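Local coordinates for protein tRNA (cytosine(72)-C(5))-methyltransferase (Pyrococcus horikoshii, PDB 5ZVE) that transfers a methyl group from S-adenosyl-L-methionine to the C5 position of cytosine 72 in several tRNAs, at residues Glu31-Tyr36 with Phe163-Leu168; Arg47-Ile51 with Glu69-Phe73; Leu279-Pro283 with Leu370-Phe374. All coordinates share one frame; numbering follows the deposited sequence.

Contact 1 of 3, residues Glu31-Tyr36 with Phe163-Leu168; sequences EPVEHY and FKLPSL
Pro32 lays its ring over one face of the Phe163 phenyl, a CH-pi contact in which CD stands 3.7 Å from the ring centroid and is displaced toward the rim on the CD2 side. The pyrrolidine CG reaches further back, to Phe163 CB, while Glu31 drapes its aliphatic part past the far end of the phenyl, with CG 3.8 Å from Phe163 CZ. The extended Glu31 chain keeps its carboxylate carbon beside Phe163 CZ, the carboxylate plane 38° from the ring, and OE1 forms a salt bridge with Arg75, which also takes the carbonyl O of Pro32.

Leu165 fills the notch between Pro32 and Tyr36 with its two methyls. CD1 lies between Pro32 CB and the phenol ring, 3.8 Å from Tyr36 CD1, and CD2 sits 3.8 Å from Tyr36 CB, close to the carbonyl of Val33. With its CG anti to the backbone N (chi1 -174°), Tyr36 carries its ring past Pro166 CG to Leu168, whose CD1 meets CE2 at the ring edge, 3.9 Å away. No hydrogen bond joins the segments; apolar side chains carry the contact.

Segment 163-168, leaving strand 154-161 of the PUA domain, thus packs against the start of strand 35-40 in the ferredoxin-like region. Pro166 and Leu168 also touch Phe73 on the neighbouring strand 70-74, and Tyr36 and Leu168 reach strand 179-181.

Contact 2 of 3, residues Arg47-Ile51 with Glu69-Phe73; sequences REKLI and EGLYF
The Arg47 guanidinium presents an edge to the carbonyl of Gly70 and has the backbone N of Glu69 over one face, 4.4 Å from NH2. NH2 donates to Gly70 O at 3.0 Å, meeting a lone pair in the carbonyl plane with that oxygen 16° out of the guanidinium plane; NE adds a weak bond to the same oxygen. NH2 also binds Ser64 O, so one nitrogen ties together two backbone carbonyls. With an alanine in place of Arg47, Gly70 O and Ser64 O would probably lose their shared donor, and part of Leu71 would be uncovered. A chi1 of -170° swings Arg47 CG away from its own N, and Arg47 CG lies 4.2 Å from Leu71 CD2; the chain then bends at chi3 before the guanidinium.

Leu71 turns its methyls to the helix: CD2 lies 3.6 Å from Ile51 CD1, and CD1 packs against Ile51 CG1 and, more loosely, Leu50 CD2.

The axis of helix segment 47-51 passes 10.1 Å from that of strand segment 70-73, at 27° between their directions. A helix packed on one face of an antiparallel sheet, roughly along its strand, with apolar side chains turned onto the strands, fits the ferredoxin-like domain of RsmB/NOP methyltransferases.

Contact 3 of 3, residues Leu279-Pro283 with Leu370-Phe374; sequences LGVRP and LTQGF
Arg282 and Gln372 lie side by side, pointing opposite ways, where two loops of the Rossmann-like class I methyltransferase domain meet, one following strand 267-273 and the other leading into strand 374-381. Arg282 CB and CG run beside Gln372 CG, and CD passes 3.4 Å from Thr371 O. A bend at chi3 (73°) turns the guanidinium out of the line of the chain: NE reaches Glu31 O, while NH1 donates to Thr371 O at 3.1 Å and forms a salt bridge with Glu34. Thr371 O lies near the guanidinium plane, but NH1 stands above the carbonyl plane and not on a lone pair. The buried arginine thus ties both loops to segment 31-36, and Glu34 is likely to offset part of its charge.

Gln372 answers from the other side. Its chain extends beyond CG and brings OE1 to the backbone N of Arg282 in a nearly straight bond (N-H...O 170°), with OE1 also 3.7 Å from Val281 CB. Val281 in turn touches Cys323, the predicted nucleophile, and Gly280 is linked to Cys323 by a backbone hydrogen bond, which places this loop beside the probable catalytic cysteine.

The backbones are closest at two glycines, Gly280 and Gly373, whose CA atoms lie 3.7 Å apart; the absence of side chains lets the loops come this close. There Gly373 N donates to Gly280 O at 2.8 Å.

How the contacts relate
Contact 2 is the most buried and lies within the ferredoxin-like region; contact 1 joins the loop following strand 154-161 to that region, and contact 3 joins two loops of the methyltransferase domain, both partly buried. Contact 1 has no hydrogen bond across its segments and is mainly apolar, contact 2 adds an arginine grip to leucine-isoleucine packing, and contact 3 rests on hydrogen bonds between loops. Contacts 1 and 2 share a sheet: strands 35-40 and 70-74 are neighbours, linked through Tyr36 O and Phe73 N. Contact 1 also meets contact 3, where residues 31-34 receive the guanidinium of Arg282, connecting the ferredoxin-like region to the methyltransferase domain. Contacts 2 and 3 do not touch.

Contact 1 of 3, residues Glu31-Tyr36 with Phe163-Leu168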
# COMPACT_ATOMS: atom_id res chain seq x y z
N GLU A 31 -7.49 -11.60 0.81
CA GLU A 31 -6.60 -11.97 1.90
C GLU A 31 -5.45 -10.97 2.06
O GLU A 31 -5.09 -10.28 1.10
CB GLU A 31 -6.02 -13.37 1.68
CG GLU A 31 -7.04 -14.44 1.30
CD GLU A 31 -6.37 -15.77 0.99
OE1 GLU A 31 -5.13 -15.83 0.99
OE2 GLU A 31 -7.10 -16.76 0.74
N PRO A 32 -4.88 -10.88 3.27
CA PRO A 32 -3.69 -10.05 3.47
C PRO A 32 -2.51 -10.60 2.67
O PRO A 32 -2.53 -11.78 2.31
CB PRO A 32 -3.42 -10.13 4.98
CG PRO A 32 -4.70 -10.66 5.57
CD PRO A 32 -5.31 -11.52 4.52
N VAL A 33 -1.51 -9.78 2.41
CA VAL A 33 -0.35 -10.24 1.67
C VAL A 33 0.30 -11.39 2.43
O VAL A 33 0.30 -11.41 3.66
CB VAL A 33 0.67 -9.11 1.41
CG1 VAL A 33 0.02 -7.99 0.60
CG2 VAL A 33 1.25 -8.58 2.71
N GLU A 34 0.80 -12.37 1.68
CA GLU A 34 1.43 -13.54 2.28
C GLU A 34 2.80 -13.17 2.85
O GLU A 34 3.23 -13.71 3.87
CB GLU A 34 1.57 -14.67 1.25
CG GLU A 34 0.25 -15.25 0.76
CD GLU A 34 -0.46 -14.38 -0.28
OE1 GLU A 34 0.04 -13.29 -0.62
OE2 GLU A 34 -1.54 -14.80 -0.76
N HIS A 35 3.48 -12.25 2.17
CA HIS A 35 4.77 -11.74 2.63
C HIS A 35 4.65 -10.27 2.99
O HIS A 35 4.45 -9.41 2.12
CB HIS A 35 5.85 -11.94 1.56
CG HIS A 35 6.28 -13.37 1.39
ND1 HIS A 35 7.29 -13.74 0.53
CD2 HIS A 35 5.84 -14.51 1.97
CE1 HIS A 35 7.45 -15.06 0.59
NE2 HIS A 35 6.58 -15.54 1.45
N TYR A 36 4.78 -9.97 4.27
CA TYR A 36 4.60 -8.61 4.76
C TYR A 36 5.94 -7.90 4.85
O TYR A 36 6.77 -8.21 5.71
CB TYR A 36 3.91 -8.63 6.13
CG TYR A 36 3.54 -7.26 6.65
CD1 TYR A 36 2.63 -6.46 5.97
CD2 TYR A 36 4.11 -6.76 7.82
CE1 TYR A 36 2.29 -5.20 6.44
CE2 TYR A 36 3.77 -5.51 8.29
CZ TYR A 36 2.86 -4.74 7.61
OH TYR A 36 2.53 -3.49 8.08
N PHE A 163 -6.37 -14.04 9.99
CA PHE A 163 -4.97 -14.03 9.58
C PHE A 163 -4.14 -13.27 10.60
O PHE A 163 -4.67 -12.44 11.34
CB PHE A 163 -4.77 -13.40 8.20
CG PHE A 163 -5.44 -14.14 7.08
CD1 PHE A 163 -4.80 -15.20 6.46
CD2 PHE A 163 -6.70 -13.76 6.64
CE1 PHE A 163 -5.41 -15.88 5.42
CE2 PHE A 163 -7.31 -14.44 5.59
CZ PHE A 163 -6.67 -15.50 4.98
N LYS A 164 -2.85 -13.55 10.64
CA LYS A 164 -1.95 -12.86 11.56
C LYS A 164 -0.73 -12.29 10.85
O LYS A 164 0.06 -13.02 10.26
CB LYS A 164 -1.51 -13.80 12.67
CG LYS A 164 -0.56 -13.17 13.68
CD LYS A 164 -1.12 -11.89 14.24
CE LYS A 164 -0.21 -11.34 15.34
NZ LYS A 164 -0.61 -9.95 15.73
N LEU A 165 -0.60 -10.97 10.90
CA LEU A 165 0.60 -10.26 10.50
C LEU A 165 1.17 -9.60 11.74
O LEU A 165 0.42 -9.21 12.63
CB LEU A 165 0.30 -9.21 9.42
CG LEU A 165 -0.12 -9.67 8.03
CD1 LEU A 165 -0.37 -8.48 7.12
CD2 LEU A 165 0.94 -10.57 7.44
N PRO A 166 2.50 -9.50 11.83
CA PRO A 166 3.11 -8.86 13.00
C PRO A 166 2.70 -7.40 13.15
O PRO A 166 2.54 -6.71 12.14
CB PRO A 166 4.62 -8.98 12.73
CG PRO A 166 4.72 -9.10 11.24
CD PRO A 166 3.51 -9.88 10.82
N SER A 167 2.51 -6.94 14.38
CA SER A 167 2.31 -5.52 14.65
C SER A 167 3.65 -4.88 14.98
O SER A 167 4.30 -5.27 15.95
CB SER A 167 1.32 -5.31 15.79
OG SER A 167 1.84 -5.85 16.98
N LEU A 168 4.06 -3.92 14.17
CA LEU A 168 5.39 -3.34 14.30
C LEU A 168 5.36 -1.90 14.79
O LEU A 168 6.40 -1.34 15.17
CB LEU A 168 6.12 -3.40 12.96
CG LEU A 168 6.06 -4.75 12.25
CD1 LEU A 168 6.56 -4.61 10.83
CD2 LEU A 168 6.87 -5.79 13.01

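Contact 2 of 3, residues Arg47-Ile51 with Glu69-Phe73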
# COMPACT_ATOMS: atom_id res chain seq x y z
N ARG A 47 20.71 -3.48 7.50
CA ARG A 47 19.74 -4.57 7.47
C ARG A 47 20.00 -5.62 8.56
O ARG A 47 19.09 -6.01 9.30
CB ARG A 47 19.75 -5.23 6.09
CG ARG A 47 18.63 -6.22 5.84
CD ARG A 47 19.05 -7.18 4.74
NE ARG A 47 18.05 -7.33 3.69
CZ ARG A 47 18.29 -7.95 2.54
NH1 ARG A 47 19.49 -8.46 2.30
NH2 ARG A 47 17.33 -8.05 1.63
N GLU A 48 21.23 -6.09 8.67
CA GLU A 48 21.52 -7.18 9.60
C GLU A 48 21.36 -6.74 11.05
O GLU A 48 20.86 -7.50 11.88
CB GLU A 48 22.93 -7.74 9.36
CG GLU A 48 23.12 -8.28 7.95
CD GLU A 48 22.02 -9.24 7.54
OE1 GLU A 48 21.80 -10.23 8.26
OE2 GLU A 48 21.37 -9.01 6.50
N LYS A 49 21.78 -5.52 11.34
CA LYS A 49 21.59 -4.95 12.67
C LYS A 49 20.12 -4.90 13.07
O LYS A 49 19.76 -5.27 14.19
CB LYS A 49 22.21 -3.55 12.74
CG LYS A 49 23.74 -3.55 12.71
CD LYS A 49 24.33 -3.76 14.09
CE LYS A 49 24.38 -2.44 14.86
NZ LYS A 49 25.24 -2.51 16.08
N LEU A 50 19.27 -4.44 12.15
CA LEU A 50 17.83 -4.36 12.40
C LEU A 50 17.25 -5.74 12.67
O LEU A 50 16.45 -5.91 13.58
CB LEU A 50 17.11 -3.71 11.22
CG LEU A 50 15.59 -3.67 11.34
CD1 LEU A 50 15.16 -3.04 12.66
CD2 LEU A 50 14.95 -2.94 10.15
N ILE A 51 17.65 -6.72 11.86
CA ILE A 51 17.24 -8.11 12.05
C ILE A 51 17.53 -8.56 13.47
O ILE A 51 16.67 -9.15 14.13
CB ILE A 51 17.96 -9.03 11.05
CG1 ILE A 51 17.27 -8.97 9.69
CG2 ILE A 51 18.00 -10.47 11.56
CD1 ILE A 51 17.98 -9.77 8.64
N GLU A 69 17.54 -3.66 0.99
CA GLU A 69 16.86 -2.96 2.08
C GLU A 69 15.52 -3.62 2.42
O GLU A 69 14.74 -3.07 3.21
CB GLU A 69 16.64 -1.48 1.72
CG GLU A 69 15.71 -1.23 0.54
CD GLU A 69 16.43 -1.23 -0.79
OE1 GLU A 69 17.07 -2.25 -1.13
OE2 GLU A 69 16.35 -0.21 -1.51
N GLY A 70 15.25 -4.78 1.84
CA GLY A 70 13.97 -5.44 2.06
C GLY A 70 13.97 -6.55 3.11
O GLY A 70 14.81 -7.45 3.08
N LEU A 71 13.00 -6.50 4.02
CA LEU A 71 12.75 -7.58 4.96
C LEU A 71 11.27 -7.90 4.93
O LEU A 71 10.45 -7.00 4.78
CB LEU A 71 13.16 -7.21 6.39
CG LEU A 71 14.65 -7.18 6.74
CD1 LEU A 71 14.84 -6.63 8.14
CD2 LEU A 71 15.25 -8.55 6.63
N TYR A 72 10.92 -9.17 5.09
CA TYR A 72 9.50 -9.51 5.12
C TYR A 72 9.18 -10.55 6.19
O TYR A 72 10.04 -11.31 6.63
CB TYR A 72 9.03 -9.99 3.73
CG TYR A 72 9.59 -11.33 3.30
CD1 TYR A 72 8.94 -12.51 3.63
CD2 TYR A 72 10.75 -11.41 2.54
CE1 TYR A 72 9.44 -13.73 3.23
CE2 TYR A 72 11.26 -12.63 2.14
CZ TYR A 72 10.60 -13.79 2.49
OH TYR A 72 11.08 -15.02 2.10
N PHE A 73 7.92 -10.54 6.61
CA PHE A 73 7.43 -11.50 7.58
C PHE A 73 6.40 -12.40 6.93
O PHE A 73 5.59 -11.94 6.12
CB PHE A 73 6.83 -10.79 8.79
CG PHE A 73 7.75 -9.80 9.45
CD1 PHE A 73 7.86 -8.51 8.97
CD2 PHE A 73 8.52 -10.18 10.54
CE1 PHE A 73 8.72 -7.60 9.57
CE2 PHE A 73 9.37 -9.28 11.15
CZ PHE A 73 9.48 -7.99 10.66

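Contact 3 of 3, residues Leu279-Pro283 with Leu370-Phe374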
# COMPACT_ATOMS: atom_id res chain seq x y z
N LEU A 279 -7.51 -0.82 -6.76
CA LEU A 279 -8.11 -2.14 -6.94
C LEU A 279 -7.17 -3.27 -6.50
O LEU A 279 -7.61 -4.40 -6.28
CB LEU A 279 -8.52 -2.34 -8.40
CG LEU A 279 -9.59 -1.37 -8.93
CD1 LEU A 279 -9.81 -1.56 -10.43
CD2 LEU A 279 -10.91 -1.54 -8.18
N GLY A 280 -5.89 -2.96 -6.36
CA GLY A 280 -4.90 -3.96 -6.02
C GLY A 280 -4.57 -4.10 -4.55
O GLY A 280 -3.82 -4.99 -4.16
N VAL A 281 -5.13 -3.23 -3.71
CA VAL A 281 -4.73 -3.20 -2.31
C VAL A 281 -5.32 -4.38 -1.54
O VAL A 281 -6.40 -4.87 -1.85
CB VAL A 281 -5.13 -1.87 -1.62
CG1 VAL A 281 -4.60 -0.68 -2.40
CG2 VAL A 281 -6.63 -1.78 -1.45
N ARG A 282 -4.57 -4.85 -0.56
CA ARG A 282 -4.96 -6.00 0.23
C ARG A 282 -4.88 -5.66 1.72
O ARG A 282 -4.05 -4.84 2.12
CB ARG A 282 -4.07 -7.20 -0.11
CG ARG A 282 -4.12 -7.59 -1.58
CD ARG A 282 -3.09 -8.65 -1.91
NE ARG A 282 -3.46 -9.95 -1.37
CZ ARG A 282 -2.67 -11.02 -1.38
NH1 ARG A 282 -1.45 -10.95 -1.90
NH2 ARG A 282 -3.10 -12.16 -0.86
N PRO A 283 -5.76 -6.25 2.54
CA PRO A 283 -6.83 -7.16 2.12
C PRO A 283 -8.03 -6.39 1.59
O PRO A 283 -8.24 -5.24 1.96
CB PRO A 283 -7.18 -7.89 3.42
CG PRO A 283 -6.92 -6.88 4.47
CD PRO A 283 -5.76 -6.05 4.00
N LEU A 370 2.59 -12.62 -4.49
CA LEU A 370 2.32 -12.59 -3.05
C LEU A 370 2.29 -11.15 -2.53
O LEU A 370 2.48 -10.89 -1.34
CB LEU A 370 3.37 -13.42 -2.30
CG LEU A 370 3.18 -14.93 -2.17
CD1 LEU A 370 2.66 -15.57 -3.45
CD2 LEU A 370 4.50 -15.58 -1.75
N THR A 371 2.02 -10.22 -3.44
CA THR A 371 2.02 -8.79 -3.14
C THR A 371 0.64 -8.19 -3.42
O THR A 371 -0.27 -8.89 -3.84
CB THR A 371 3.04 -8.02 -4.00
OG1 THR A 371 2.62 -8.06 -5.37
CG2 THR A 371 4.42 -8.62 -3.88
N GLN A 372 0.51 -6.89 -3.17
CA GLN A 372 -0.64 -6.16 -3.67
C GLN A 372 -0.59 -6.10 -5.19
O GLN A 372 0.48 -6.23 -5.79
CB GLN A 372 -0.68 -4.75 -3.07
CG GLN A 372 -1.08 -4.76 -1.60
CD GLN A 372 -1.17 -3.38 -0.98
OE1 GLN A 372 -2.00 -3.14 -0.10
NE2 GLN A 372 -0.30 -2.48 -1.42
N GLY A 373 -1.75 -5.92 -5.81
CA GLY A 373 -1.80 -5.65 -7.24
C GLY A 373 -1.14 -4.31 -7.47
O GLY A 373 -1.37 -3.37 -6.72
N PHE A 374 -0.31 -4.22 -8.51
CA PHE A 374 0.53 -3.05 -8.67
C PHE A 374 0.97 -2.87 -10.11
O PHE A 374 0.88 -3.80 -10.91
CB PHE A 374 1.75 -3.16 -7.75
CG PHE A 374 2.24 -1.84 -7.23
CD1 PHE A 374 1.68 -1.28 -6.09
CD2 PHE A 374 3.28 -1.17 -7.86
CE1 PHE A 374 2.13 -0.08 -5.59
CE2 PHE A 374 3.74 0.04 -7.37
CZ PHE A 374 3.16 0.58 -6.23